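RNA-directed RNA polymerase (Infectious pancreatic necrosis virus, PDB 3ZED) probably copies the viral RNA genome as an RNA-dependent RNA polymerase, occurring both free and covalently attached to the genomic RNA. Local coordinates at residues T292-P304 and M451-Q463. Numbering follows the deposited sequence.
Sequences TDFWYLSCGLLFP and MVVDSSCLLMNLQ
With chi1 of 75°, Ser455 tucks OG between its own backbone N and carbonyl carbon, and from there the hydroxyl donates to Ser298 O (OG–O 2.8 Å), meeting it in the carbonyl plane. Cys299 swings SG opposite its backbone N (chi1 -170°), which lays the sulfur alongside the backbone of Cys457, with Cys299 SG 3.6 Å from Cys457 C, and near Leu458 CB. Beyond Ser455, strands 299-304 and 456-459 pair in parallel, their short axes 38° apart: Gly300 N donates to Ser456 O, Leu458 N to Gly300 O, and Leu302 N to Leu458 O in a nearly straight bond (N–O 3.0 Å). Cys299, Leu301, Ser456 and Leu458 share one face, where Leu301 and Leu458 lie side by side with their CD2 methyls 4.0 Å apart. Cys457 occupies the other face, its SG 3.9 Å from Leu302 CD1. One water joins Ser298 OG to Ser456 OG, also hydrogen-bonded to Arg63. The Gln463 amide lies nearly parallel to the Trp295 ring, OE1 3.6 Å from CZ3, while Arg63 hydrogen-bonds to Gln463 OE1 and the indole NE1 donates to Ala64 O. At the start of 451-463, Met451 bends at chi3 and sets CE against Leu297 CB (3.6 Å). This buried palm-region junction joins the strand after helix 283-293 to the end of helix 438-452 and the strand beyond; 299-310 also pairs antiparallel with 320-323, and a type II' beta turn, Leu459 to Leu462, makes 456-459 and 462-465 a hairpin.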
loop_
_atom_site.group_PDB
_atom_site.type_symbol
_atom_site.label_atom_id
_atom_site.label_comp_id
_atom_site.label_asym_id
_atom_site.label_seq_id
_atom_site.Cartn_x
_atom_site.Cartn_y
_atom_site.Cartn_z
ATOM N N THR B 292 17.085 18.684 -10.629
ATOM C CA THR B 292 18.457 18.219 -10.383
ATOM C C THR B 292 18.935 18.679 -8.981
ATOM O O THR B 292 19.612 17.909 -8.296
ATOM C CB THR B 292 19.400 18.681 -11.508
ATOM O OG1 THR B 292 18.818 18.324 -12.765
ATOM C CG2 THR B 292 20.781 18.041 -11.413
ATOM N N ASP B 293 18.570 19.917 -8.549
ATOM C CA ASP B 293 18.940 20.452 -7.231
ATOM C C ASP B 293 18.350 19.602 -6.102
ATOM O O ASP B 293 18.999 19.447 -5.074
ATOM C CB ASP B 293 18.499 21.918 -7.078
ATOM C CG ASP B 293 19.357 22.955 -7.801
ATOM O OD1 ASP B 293 20.344 22.558 -8.469
ATOM O OD2 ASP B 293 19.027 24.157 -7.716
ATOM N N PHE B 294 17.141 19.053 -6.313
ATOM C CA PHE B 294 16.410 18.206 -5.373
ATOM C C PHE B 294 16.372 16.730 -5.852
ATOM O O PHE B 294 15.420 16.020 -5.525
ATOM C CB PHE B 294 14.979 18.736 -5.189
ATOM C CG PHE B 294 14.872 20.038 -4.437
ATOM C CD1 PHE B 294 14.715 20.051 -3.053
ATOM C CD2 PHE B 294 14.881 21.253 -5.112
ATOM C CE1 PHE B 294 14.589 21.266 -2.355
ATOM C CE2 PHE B 294 14.754 22.460 -4.418
ATOM C CZ PHE B 294 14.604 22.460 -3.044
ATOM N N TRP B 295 17.410 16.261 -6.602
ATOM C CA TRP B 295 17.502 14.895 -7.152
ATOM C C TRP B 295 17.188 13.830 -6.087
ATOM O O TRP B 295 16.548 12.828 -6.399
ATOM C CB TRP B 295 18.901 14.622 -7.771
ATOM C CG TRP B 295 20.021 14.519 -6.761
ATOM C CD1 TRP B 295 20.838 15.529 -6.336
ATOM C CD2 TRP B 295 20.394 13.354 -5.997
ATOM N NE1 TRP B 295 21.705 15.065 -5.367
ATOM C CE2 TRP B 295 21.420 13.745 -5.107
ATOM C CE3 TRP B 295 19.936 12.020 -5.958
ATOM C CZ2 TRP B 295 22.025 12.844 -4.216
ATOM C CZ3 TRP B 295 20.512 11.142 -5.056
ATOM C CH2 TRP B 295 21.567 11.546 -4.222
ATOM N N TYR B 296 17.656 14.056 -4.827
ATOM C CA TYR B 296 17.562 13.129 -3.704
ATOM C C TYR B 296 16.119 12.875 -3.278
ATOM O O TYR B 296 15.852 11.866 -2.620
ATOM C CB TYR B 296 18.431 13.611 -2.533
ATOM C CG TYR B 296 18.179 15.038 -2.106
ATOM C CD1 TYR B 296 17.208 15.341 -1.155
ATOM C CD2 TYR B 296 18.933 16.083 -2.626
ATOM C CE1 TYR B 296 16.957 16.653 -0.774
ATOM C CE2 TYR B 296 18.705 17.400 -2.241
ATOM C CZ TYR B 296 17.721 17.682 -1.306
ATOM O OH TYR B 296 17.497 18.979 -0.908
ATOM N N LEU B 297 15.181 13.745 -3.703
ATOM C CA LEU B 297 13.759 13.569 -3.429
ATOM C C LEU B 297 13.163 12.450 -4.304
ATOM O O LEU B 297 12.012 12.062 -4.092
ATOM C CB LEU B 297 12.985 14.885 -3.620
ATOM C CG LEU B 297 13.253 16.025 -2.619
ATOM C CD1 LEU B 297 12.258 17.150 -2.812
ATOM C CD2 LEU B 297 13.201 15.546 -1.171
ATOM N N SER B 298 13.959 11.901 -5.244
ATOM C CA SER B 298 13.530 10.796 -6.107
ATOM C C SER B 298 14.314 9.499 -5.827
ATOM O O SER B 298 14.220 8.555 -6.614
ATOM C CB SER B 298 13.693 11.175 -7.572
ATOM O OG SER B 298 15.060 11.098 -7.952
ATOM N N CYS B 299 15.109 9.470 -4.740
ATOM C CA CYS B 299 15.955 8.330 -4.405
ATOM C C CYS B 299 15.529 7.741 -3.073
ATOM O O CYS B 299 15.618 8.405 -2.038
ATOM C CB CYS B 299 17.427 8.740 -4.403
ATOM S SG CYS B 299 18.598 7.355 -4.297
ATOM N N GLY B 300 15.011 6.515 -3.120
ATOM C CA GLY B 300 14.523 5.831 -1.930
ATOM C C GLY B 300 15.570 4.972 -1.260
ATOM O O GLY B 300 16.392 4.354 -1.940
ATOM N N LEU B 301 15.564 4.929 0.078
ATOM C CA LEU B 301 16.466 4.037 0.818
ATOM C C LEU B 301 15.978 2.604 0.604
ATOM O O LEU B 301 14.783 2.353 0.776
ATOM C CB LEU B 301 16.513 4.365 2.327
ATOM C CG LEU B 301 16.942 5.765 2.748
ATOM C CD1 LEU B 301 16.917 5.880 4.266
ATOM C CD2 LEU B 301 18.327 6.134 2.182
ATOM N N LEU B 302 16.857 1.693 0.161
ATOM C CA LEU B 302 16.406 0.320 -0.077
ATOM C C LEU B 302 16.384 -0.465 1.239
ATOM O O LEU B 302 17.363 -1.105 1.624
ATOM C CB LEU B 302 17.252 -0.375 -1.142
ATOM C CG LEU B 302 16.563 -1.536 -1.839
ATOM C CD1 LEU B 302 15.495 -1.036 -2.814
ATOM C CD2 LEU B 302 17.593 -2.427 -2.539
ATOM N N PHE B 303 15.246 -0.376 1.931
ATOM C CA PHE B 303 15.006 -0.988 3.223
ATOM C C PHE B 303 14.669 -2.480 3.082
ATOM O O PHE B 303 13.758 -2.820 2.328
ATOM C CB PHE B 303 13.855 -0.225 3.916
ATOM C CG PHE B 303 13.627 -0.554 5.367
ATOM C CD1 PHE B 303 12.755 -1.574 5.739
ATOM C CD2 PHE B 303 14.215 0.212 6.368
ATOM C CE1 PHE B 303 12.535 -1.877 7.090
ATOM C CE2 PHE B 303 13.986 -0.079 7.716
ATOM C CZ PHE B 303 13.148 -1.122 8.067
ATOM N N PRO B 304 15.361 -3.394 3.812
ATOM C CA PRO B 304 14.993 -4.831 3.730
ATOM C C PRO B 304 13.718 -5.098 4.530
ATOM O O PRO B 304 13.652 -4.761 5.714
ATOM C CB PRO B 304 16.211 -5.540 4.324
ATOM C CG PRO B 304 16.804 -4.551 5.283
ATOM C CD PRO B 304 16.477 -3.169 4.762
ATOM N N MET B 451 9.353 10.718 -9.968
ATOM C CA MET B 451 10.081 10.800 -8.714
ATOM C C MET B 451 10.027 9.464 -7.968
ATOM O O MET B 451 10.925 9.173 -7.188
ATOM C CB MET B 451 9.534 11.929 -7.850
ATOM C CG MET B 451 10.018 13.296 -8.309
ATOM S SD MET B 451 9.149 14.538 -7.361
ATOM C CE MET B 451 10.266 14.741 -6.005
ATOM N N VAL B 452 8.982 8.654 -8.204
ATOM C CA VAL B 452 8.809 7.395 -7.461
ATOM C C VAL B 452 8.650 6.173 -8.406
ATOM O O VAL B 452 8.625 5.044 -7.919
ATOM C CB VAL B 452 7.657 7.482 -6.413
ATOM C CG1 VAL B 452 7.943 8.558 -5.368
ATOM C CG2 VAL B 452 6.299 7.709 -7.063
ATOM N N VAL B 453 8.589 6.395 -9.744
ATOM C CA VAL B 453 8.472 5.297 -10.724
ATOM C C VAL B 453 9.628 5.385 -11.719
ATOM O O VAL B 453 9.832 6.439 -12.345
ATOM C CB VAL B 453 7.106 5.220 -11.459
ATOM C CG1 VAL B 453 6.995 3.915 -12.245
ATOM C CG2 VAL B 453 5.917 5.407 -10.501
ATOM N N ASP B 454 10.382 4.249 -11.861
ATOM C CA ASP B 454 11.555 4.073 -12.733
ATOM C C ASP B 454 12.631 5.111 -12.424
ATOM O O ASP B 454 13.260 5.643 -13.346
ATOM C CB ASP B 454 11.169 4.133 -14.238
ATOM C CG ASP B 454 10.404 2.941 -14.777
ATOM O OD1 ASP B 454 10.505 1.845 -14.179
ATOM O OD2 ASP B 454 9.724 3.094 -15.809
ATOM N N SER B 455 12.840 5.399 -11.128
ATOM C CA SER B 455 13.809 6.389 -10.676
ATOM C C SER B 455 15.005 5.665 -10.032
ATOM O O SER B 455 15.622 4.871 -10.739
ATOM C CB SER B 455 13.156 7.435 -9.769
ATOM O OG SER B 455 12.876 6.975 -8.462
ATOM N N SER B 456 15.360 5.910 -8.746
ATOM C CA SER B 456 16.544 5.246 -8.178
ATOM C C SER B 456 16.409 4.943 -6.692
ATOM O O SER B 456 15.458 5.395 -6.038
ATOM C CB SER B 456 17.802 6.088 -8.418
ATOM O OG SER B 456 17.818 7.315 -7.702
ATOM N N CYS B 457 17.371 4.161 -6.162
ATOM C CA CYS B 457 17.405 3.782 -4.751
ATOM C C CYS B 457 18.859 3.790 -4.227
ATOM O O CYS B 457 19.788 3.909 -5.010
ATOM C CB CYS B 457 16.723 2.433 -4.519
ATOM S SG CYS B 457 17.529 1.045 -5.357
ATOM N N LEU B 458 19.031 3.725 -2.897
ATOM C CA LEU B 458 20.331 3.741 -2.247
ATOM C C LEU B 458 20.518 2.514 -1.377
ATOM O O LEU B 458 19.700 2.231 -0.498
ATOM C CB LEU B 458 20.503 5.029 -1.391
ATOM C CG LEU B 458 21.891 5.266 -0.731
ATOM C CD1 LEU B 458 22.985 5.498 -1.765
ATOM C CD2 LEU B 458 21.849 6.411 0.245
ATOM N N LEU B 459 21.641 1.824 -1.592
ATOM C CA LEU B 459 22.050 0.643 -0.828
ATOM C C LEU B 459 23.545 0.723 -0.700
ATOM O O LEU B 459 24.231 0.782 -1.719
ATOM C CB LEU B 459 21.591 -0.672 -1.498
ATOM C CG LEU B 459 21.770 -1.921 -0.657
ATOM C CD1 LEU B 459 20.684 -2.016 0.414
ATOM C CD2 LEU B 459 21.784 -3.166 -1.526
ATOM N N MET B 460 24.053 0.762 0.553
ATOM C CA MET B 460 25.478 0.989 0.883
ATOM C C MET B 460 25.804 2.395 0.349
ATOM O O MET B 460 25.031 3.323 0.618
ATOM C CB MET B 460 26.407 -0.122 0.342
ATOM C CG MET B 460 26.026 -1.502 0.827
ATOM S SD MET B 460 27.298 -2.715 0.461
ATOM C CE MET B 460 26.348 -4.066 0.111
ATOM N N ASN B 461 26.864 2.542 -0.459
ATOM C CA ASN B 461 27.236 3.804 -1.097
ATOM C C ASN B 461 26.806 3.775 -2.594
ATOM O O ASN B 461 27.272 4.602 -3.371
ATOM C CB ASN B 461 28.760 4.039 -0.940
ATOM C CG ASN B 461 29.644 3.088 -1.723
ATOM O OD1 ASN B 461 29.205 2.057 -2.245
ATOM N ND2 ASN B 461 30.922 3.426 -1.848
ATOM N N LEU B 462 25.919 2.816 -2.985
ATOM C CA LEU B 462 25.497 2.616 -4.377
ATOM C C LEU B 462 24.124 3.203 -4.689
ATOM O O LEU B 462 23.121 2.854 -4.053
ATOM C CB LEU B 462 25.502 1.111 -4.757
ATOM C CG LEU B 462 26.812 0.324 -4.575
ATOM C CD1 LEU B 462 26.591 -1.130 -4.821
ATOM C CD2 LEU B 462 27.921 0.815 -5.513
ATOM N N GLN B 463 24.085 4.064 -5.726
ATOM C CA GLN B 463 22.844 4.653 -6.230
ATOM C C GLN B 463 22.431 3.813 -7.425
ATOM O O GLN B 463 23.075 3.838 -8.485
ATOM C CB GLN B 463 23.018 6.136 -6.553
ATOM C CG GLN B 463 23.077 6.969 -5.282
ATOM C CD GLN B 463 23.484 8.389 -5.530
ATOM O OE1 GLN B 463 23.067 9.019 -6.510
ATOM N NE2 GLN B 463 24.306 8.922 -4.635
HETATM O O HOH W 1 16.754 9.108 -9.230
#